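Local coordinates for DNA damage response protein Rtt109, putative (PDB 5ZB9) that probably transfers an acetyl group from acetyl-CoA to a lysine of histone H3, as a fungal Rtt109-type acetyltransferase, at residues Leu177-Glu183 with Asp231-Trp235; Ser238-Leu244 with Trp320-Asn324. One frame throughout, in Å; residues are numbered along the deposited sequence.

Interaction 1. Residues Leu177-Glu183 with Asp231-Trp235; sequences LREYEPE and DRPRW
R234 reaches into the turn that follows helix 162-177 and binds its backbone carbonyls. Its NH2 donates to Y180 O at 3.1 Å. The nitrogen stands well above that carbonyl plane, 67° out of it, so the bond does not follow a lone pair. A weak bond runs from the same NH2 to L177 O at 3.2 Å. L177 O also accepts from Y180 N, which closes the type I beta turn L177-Y180. The guanidinium is sandwiched: CA of P182 and C of E181 lie over one face, and CG of L177 lies over the other. The bend of R234 at chi2 (-57°) lays its CD against P182 CB, and the bend at chi3 (-51°) then turns NE in over P182 CA. NE of R234 donates to water 1 at 2.8 Å. That water also accepts from E183 N and donates to P233 O. Water 2 joins E183 O to P233 O, and a CA-H...O contact from R232 CA to E183 O lies beside it.

On the helix side, L177 CD2 packs obliquely on the W235 ring, 3.7 Å from CE2. R178 brings NH2 to the edge of that ring, in its plane. Its NH1 comes within 4.3 Å of R234 NH1, a like-charge approach that is probably eased by salt bridges from R178 to D174 and D228. D174 also accepts from W235 NE1. R234 NH2 has a further acceptor in A203 O, and E183 is held by S202 and T204. The contact thus joins the end of helix 162-177, which carries the CoA-binding residues W168 and R171, to the chain entering strand 235-236, with strand 202-208 alongside both.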
loop_
_atom_site.group_PDB
_atom_site.type_symbol
_atom_site.label_atom_id
_atom_site.label_comp_id
_atom_site.label_asym_id
_atom_site.label_seq_id
_atom_site.Cartn_x
_atom_site.Cartn_y
_atom_site.Cartn_z
ATOM N N LEU A 177 -1.659 -8.802 9.403
ATOM C CA LEU A 177 -3.033 -8.984 9.847
ATOM C C LEU A 177 -3.093 -9.778 11.148
ATOM O O LEU A 177 -3.802 -9.411 12.078
ATOM C CB LEU A 177 -3.847 -9.689 8.750
ATOM C CG LEU A 177 -5.193 -10.347 9.101
ATOM C CD1 LEU A 177 -6.257 -9.334 9.471
ATOM C CD2 LEU A 177 -5.669 -11.224 7.953
ATOM N N ARG A 178 -2.319 -10.854 11.217
ATOM C CA ARG A 178 -2.465 -11.811 12.300
ATOM C C ARG A 178 -1.635 -11.491 13.542
ATOM O O ARG A 178 -1.567 -12.294 14.465
ATOM C CB ARG A 178 -2.137 -13.209 11.784
ATOM C CG ARG A 178 -3.171 -13.674 10.789
ATOM C CD ARG A 178 -2.959 -15.092 10.364
ATOM N NE ARG A 178 -3.854 -15.442 9.269
ATOM C CZ ARG A 178 -5.111 -15.825 9.434
ATOM N NH1 ARG A 178 -5.622 -15.912 10.656
ATOM N NH2 ARG A 178 -5.858 -16.125 8.376
ATOM N N GLU A 179 -1.017 -10.316 13.564
ATOM C CA GLU A 179 -0.414 -9.800 14.784
ATOM C C GLU A 179 -1.476 -9.110 15.629
ATOM O O GLU A 179 -1.229 -8.746 16.775
ATOM C CB GLU A 179 0.725 -8.830 14.465
ATOM C CG GLU A 179 2.059 -9.525 14.208
ATOM C CD GLU A 179 2.495 -10.403 15.378
ATOM O OE1 GLU A 179 2.234 -11.630 15.336
ATOM O OE2 GLU A 179 3.096 -9.866 16.340
ATOM N N TYR A 180 -2.662 -8.936 15.051
ATOM C CA TYR A 180 -3.763 -8.240 15.707
ATOM C C TYR A 180 -4.892 -9.195 16.058
ATOM O O TYR A 180 -4.958 -10.315 15.547
ATOM C CB TYR A 180 -4.290 -7.120 14.817
ATOM C CG TYR A 180 -3.257 -6.060 14.510
ATOM C CD1 TYR A 180 -2.474 -6.133 13.366
ATOM C CD2 TYR A 180 -3.067 -4.986 15.367
ATOM C CE1 TYR A 180 -1.528 -5.166 13.088
ATOM C CE2 TYR A 180 -2.126 -4.021 15.098
ATOM C CZ TYR A 180 -1.357 -4.112 13.959
ATOM O OH TYR A 180 -0.414 -3.137 13.695
ATOM N N GLU A 181 -5.785 -8.746 16.930
ATOM C CA GLU A 181 -6.874 -9.594 17.401
ATOM C C GLU A 181 -7.965 -9.764 16.350
ATOM O O GLU A 181 -8.241 -8.842 15.579
ATOM C CB GLU A 181 -7.474 -9.015 18.684
ATOM C CG GLU A 181 -6.541 -9.100 19.868
ATOM C CD GLU A 181 -6.020 -10.507 20.089
ATOM O OE1 GLU A 181 -6.835 -11.404 20.404
ATOM O OE2 GLU A 181 -4.796 -10.720 19.933
ATOM N N PRO A 182 -8.585 -10.953 16.311
ATOM C CA PRO A 182 -9.732 -11.193 15.428
ATOM C C PRO A 182 -10.894 -10.269 15.752
ATOM O O PRO A 182 -10.985 -9.753 16.863
ATOM C CB PRO A 182 -10.104 -12.652 15.714
ATOM C CG PRO A 182 -8.856 -13.264 16.235
ATOM C CD PRO A 182 -8.165 -12.176 17.015
ATOM N N GLU A 183 -11.773 -10.056 14.783
ATOM C CA GLU A 183 -12.962 -9.241 14.996
ATOM C C GLU A 183 -14.216 -10.034 14.630
ATOM O O GLU A 183 -14.143 -11.056 13.944
ATOM C CB GLU A 183 -12.874 -7.949 14.187
ATOM C CG GLU A 183 -11.600 -7.164 14.455
ATOM C CD GLU A 183 -11.521 -5.859 13.673
ATOM O OE1 GLU A 183 -11.694 -5.893 12.431
ATOM O OE2 GLU A 183 -11.283 -4.799 14.302
ATOM N N ASP A 231 -17.130 -17.321 13.136
ATOM C CA ASP A 231 -17.562 -16.126 13.860
ATOM C C ASP A 231 -16.527 -15.008 13.848
ATOM O O ASP A 231 -16.854 -13.858 14.119
ATOM C CB ASP A 231 -17.920 -16.476 15.315
ATOM C CG ASP A 231 -16.732 -17.023 16.117
ATOM O OD1 ASP A 231 -15.786 -17.574 15.521
ATOM O OD2 ASP A 231 -16.755 -16.921 17.365
ATOM N N ARG A 232 -15.276 -15.344 13.546
ATOM C CA ARG A 232 -14.219 -14.339 13.506
ATOM C C ARG A 232 -13.308 -14.487 12.293
ATOM O O ARG A 232 -12.114 -14.745 12.450
ATOM C CB ARG A 232 -13.368 -14.403 14.777
ATOM C CG ARG A 232 -13.980 -13.732 15.994
ATOM C CD ARG A 232 -14.315 -14.762 17.047
ATOM N NE ARG A 232 -13.840 -14.391 18.378
ATOM C CZ ARG A 232 -12.629 -14.680 18.844
ATOM N NH1 ARG A 232 -12.285 -14.311 20.072
ATOM N NH2 ARG A 232 -11.762 -15.338 18.084
ATOM N N PRO A 233 -13.859 -14.311 11.081
ATOM C CA PRO A 233 -12.990 -14.423 9.902
ATOM C C PRO A 233 -11.978 -13.284 9.851
ATOM O O PRO A 233 -12.256 -12.179 10.331
ATOM C CB PRO A 233 -13.973 -14.355 8.724
ATOM C CG PRO A 233 -15.142 -13.573 9.262
ATOM C CD PRO A 233 -15.236 -13.912 10.728
ATOM N N ARG A 234 -10.801 -13.562 9.303
ATOM C CA ARG A 234 -9.771 -12.542 9.176
ATOM C C ARG A 234 -9.712 -12.023 7.735
ATOM O O ARG A 234 -9.191 -10.935 7.485
ATOM C CB ARG A 234 -8.414 -13.094 9.610
ATOM C CG ARG A 234 -8.421 -13.884 10.925
ATOM C CD ARG A 234 -8.969 -13.082 12.108
ATOM N NE ARG A 234 -8.346 -11.768 12.272
ATOM C CZ ARG A 234 -7.174 -11.567 12.859
ATOM N NH1 ARG A 234 -6.489 -12.595 13.324
ATOM N NH2 ARG A 234 -6.678 -10.344 12.976
ATOM N N TRP A 235 -10.243 -12.807 6.794
ATOM C CA TRP A 235 -10.369 -12.378 5.399
ATOM C C TRP A 235 -11.832 -12.320 4.975
ATOM O O TRP A 235 -12.587 -13.273 5.165
ATOM C CB TRP A 235 -9.586 -13.307 4.470
ATOM C CG TRP A 235 -8.110 -13.147 4.644
ATOM C CD1 TRP A 235 -7.321 -13.785 5.552
ATOM C CD2 TRP A 235 -7.250 -12.262 3.913
ATOM N NE1 TRP A 235 -6.019 -13.363 5.428
ATOM C CE2 TRP A 235 -5.950 -12.431 4.427
ATOM C CE3 TRP A 235 -7.454 -11.354 2.871
ATOM C CZ2 TRP A 235 -4.854 -11.724 3.933
ATOM C CZ3 TRP A 235 -6.361 -10.648 2.379
ATOM C CH2 TRP A 235 -5.081 -10.837 2.912
HETATM O O HOH W 1 -10.708 -10.378 12.034
HETATM O O HOH W 2 -14.453 -10.433 11.065
#

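Interaction 2. Residues Ser238-Leu244 with Trp320-Asn324; sequences SYPLHQL and WLVIN
Y239 turns the edge of its ring to the face of W320 in a T-shaped stack. The ring centroids, taken with the six-membered ring of W320, are 4.8 Å apart and the planes meet at 68°. CD1 of Y239 does most of the touching, 3.5 Å from W320 CZ2. With chi1 at 175° the phenol of Y239 swings away from its own N, and its CD1 edge comes over the six-membered ring of W320. P240 adds its CD against W320 CE3 and its CG against V322 CG2, 3.9 Å away. This is the close, apolar part of the contact. L244 approaches the same methyl more loosely, with CD1 4.3 Å from V322 CG2.

The other end is polar and partly water-mediated. N324 ND2 donates to Q243 OE1 at 2.9 Å. The bond is nearly straight, 162° at the hydrogen, and lies in the plane of both amides. Water 3 probably bridges Q243 NE2 and V322 O. V322 CG1 lies beside this amide, 3.3 Å from Q243 OE1. R133 donates to N324 OD1, which probably fixes the flip of the asparagine amide.

P240 is the centre of an inverse gamma turn and the N-cap residue of the short helix 241-244. The polar atoms of the aromatic pair have partners elsewhere: Y239 OH bonds L255 O, and W320 NE1 bonds the acetylated lysine at position 264. Strand 317-324 runs between strands 133-140 and 202-208. Segment 238-244 lies on one face of it, its side chains also touching both neighbours, while L321 on the other face meets helix 162-177.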
loop_
_atom_site.group_PDB
_atom_site.type_symbol
_atom_site.label_atom_id
_atom_site.label_comp_id
_atom_site.label_asym_id
_atom_site.label_seq_id
_atom_site.Cartn_x
_atom_site.Cartn_y
_atom_site.Cartn_z
ATOM N N SER A 238 -15.280 -8.261 0.764
ATOM C CA SER A 238 -16.114 -7.068 0.657
ATOM C C SER A 238 -15.304 -5.789 0.831
ATOM O O SER A 238 -14.099 -5.829 1.060
ATOM C CB SER A 238 -17.250 -7.114 1.686
ATOM O OG SER A 238 -16.747 -7.374 2.983
ATOM N N TYR A 239 -15.983 -4.654 0.708
ATOM C CA TYR A 239 -15.377 -3.350 0.908
ATOM C C TYR A 239 -15.822 -2.774 2.254
ATOM O O TYR A 239 -17.016 -2.633 2.505
ATOM C CB TYR A 239 -15.761 -2.420 -0.239
ATOM C CG TYR A 239 -15.282 -0.992 -0.086
ATOM C CD1 TYR A 239 -13.930 -0.687 -0.091
ATOM C CD2 TYR A 239 -16.187 0.054 0.026
ATOM C CE1 TYR A 239 -13.496 0.614 0.033
ATOM C CE2 TYR A 239 -15.760 1.359 0.149
ATOM C CZ TYR A 239 -14.417 1.634 0.152
ATOM O OH TYR A 239 -13.987 2.931 0.282
ATOM N N PRO A 240 -14.857 -2.440 3.124
ATOM C CA PRO A 240 -15.139 -2.021 4.503
ATOM C C PRO A 240 -15.689 -0.601 4.578
ATOM O O PRO A 240 -15.096 0.243 5.251
ATOM C CB PRO A 240 -13.767 -2.109 5.173
ATOM C CG PRO A 240 -12.819 -1.747 4.060
ATOM C CD PRO A 240 -13.416 -2.379 2.818
ATOM N N LEU A 241 -16.807 -0.364 3.897
ATOM C CA LEU A 241 -17.408 0.963 3.751
ATOM C C LEU A 241 -17.615 1.736 5.056
ATOM O O LEU A 241 -17.241 2.901 5.158
ATOM C CB LEU A 241 -18.751 0.833 3.036
ATOM C CG LEU A 241 -19.600 2.099 2.969
ATOM C CD1 LEU A 241 -18.907 3.192 2.152
ATOM C CD2 LEU A 241 -20.952 1.759 2.396
ATOM N N HIS A 242 -18.205 1.089 6.053
ATOM C CA HIS A 242 -18.564 1.780 7.283
ATOM C C HIS A 242 -17.371 2.130 8.157
ATOM O O HIS A 242 -17.478 2.993 9.023
ATOM C CB HIS A 242 -19.580 0.946 8.062
ATOM C CG HIS A 242 -20.894 0.831 7.357
ATOM N ND1 HIS A 242 -21.200 -0.218 6.515
ATOM C CD2 HIS A 242 -21.953 1.672 7.309
ATOM C CE1 HIS A 242 -22.406 -0.034 6.005
ATOM N NE2 HIS A 242 -22.883 1.107 6.468
ATOM N N GLN A 243 -16.228 1.493 7.916
ATOM C CA GLN A 243 -15.020 1.830 8.670
ATOM C C GLN A 243 -14.240 2.966 8.011
ATOM O O GLN A 243 -13.478 3.670 8.666
ATOM C CB GLN A 243 -14.123 0.608 8.828
ATOM C CG GLN A 243 -14.762 -0.544 9.580
ATOM C CD GLN A 243 -13.740 -1.576 10.018
ATOM O OE1 GLN A 243 -12.949 -1.332 10.934
ATOM N NE2 GLN A 243 -13.744 -2.735 9.362
ATOM N N LEU A 244 -14.451 3.144 6.714
ATOM C CA LEU A 244 -13.725 4.143 5.941
ATOM C C LEU A 244 -14.518 5.429 5.732
ATOM O O LEU A 244 -13.936 6.499 5.577
ATOM C CB LEU A 244 -13.346 3.563 4.581
ATOM C CG LEU A 244 -11.955 2.966 4.408
ATOM C CD1 LEU A 244 -11.552 2.136 5.618
ATOM C CD2 LEU A 244 -11.922 2.137 3.131
ATOM N N TRP A 320 -7.724 -4.053 1.352
ATOM C CA TRP A 320 -7.711 -3.130 2.477
ATOM C C TRP A 320 -7.507 -3.919 3.757
ATOM O O TRP A 320 -8.311 -4.786 4.096
ATOM C CB TRP A 320 -9.009 -2.312 2.559
ATOM C CG TRP A 320 -9.381 -1.671 1.266
ATOM C CD1 TRP A 320 -8.965 -0.454 0.800
ATOM C CD2 TRP A 320 -10.230 -2.218 0.252
ATOM N NE1 TRP A 320 -9.509 -0.211 -0.434
ATOM C CE2 TRP A 320 -10.289 -1.276 -0.795
ATOM C CE3 TRP A 320 -10.948 -3.412 0.129
ATOM C CZ2 TRP A 320 -11.035 -1.492 -1.955
ATOM C CZ3 TRP A 320 -11.696 -3.625 -1.022
ATOM C CH2 TRP A 320 -11.732 -2.668 -2.049
ATOM N N LEU A 321 -6.410 -3.641 4.448
ATOM C CA LEU A 321 -6.215 -4.173 5.779
ATOM C C LEU A 321 -6.605 -3.087 6.765
ATOM O O LEU A 321 -5.957 -2.039 6.826
ATOM C CB LEU A 321 -4.767 -4.614 5.991
ATOM C CG LEU A 321 -4.411 -4.962 7.437
ATOM C CD1 LEU A 321 -5.189 -6.194 7.912
ATOM C CD2 LEU A 321 -2.913 -5.163 7.575
ATOM N N VAL A 322 -7.681 -3.311 7.510
ATOM C CA VAL A 322 -8.161 -2.278 8.428
ATOM C C VAL A 322 -7.848 -2.640 9.878
ATOM O O VAL A 322 -8.322 -3.662 10.403
ATOM C CB VAL A 322 -9.677 -2.028 8.277
ATOM C CG1 VAL A 322 -10.136 -0.931 9.226
ATOM C CG2 VAL A 322 -10.013 -1.664 6.837
ATOM N N ILE A 323 -7.044 -1.787 10.510
ATOM C CA ILE A 323 -6.572 -2.006 11.872
ATOM C C ILE A 323 -7.261 -1.067 12.863
ATOM O O ILE A 323 -7.188 0.156 12.735
ATOM C CB ILE A 323 -5.044 -1.812 11.966
ATOM C CG1 ILE A 323 -4.325 -2.872 11.124
ATOM C CG2 ILE A 323 -4.578 -1.846 13.424
ATOM C CD1 ILE A 323 -2.848 -2.614 10.923
ATOM N N ASN A 324 -7.932 -1.644 13.854
ATOM C CA ASN A 324 -8.591 -0.839 14.876
ATOM C C ASN A 324 -7.815 -0.911 16.175
ATOM O O ASN A 324 -7.767 -1.958 16.819
ATOM C CB ASN A 324 -10.039 -1.290 15.077
ATOM C CG ASN A 324 -10.886 -1.076 13.837
ATOM O OD1 ASN A 324 -11.174 0.056 13.465
ATOM N ND2 ASN A 324 -11.278 -2.167 13.181
HETATM O O HOH W 3 -11.189 -4.324 10.637
#

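Both contacts involve the sheet region around strand 317-324. Interaction 2 is buried and lies directly on that strand. Interaction 1 is only partly buried, nearer the surface, and ties two loops together. Its chemistry is mainly an arginine and waters serving backbone carbonyls, whereas interaction 2 relies on aromatic and aliphatic packing with a single amide-amide bond. Their centres are 13 Å apart and they touch. Interaction 1 packs mainly on the opposite face of the strand, where L177 and Y180 meet L321 and I323, whose side chains point away from segment 238-244. The E183 carboxylate instead reaches the interaction 2 side: its OE2 probably accepts a hydrogen bond from N324 ND2, 2.9 Å away.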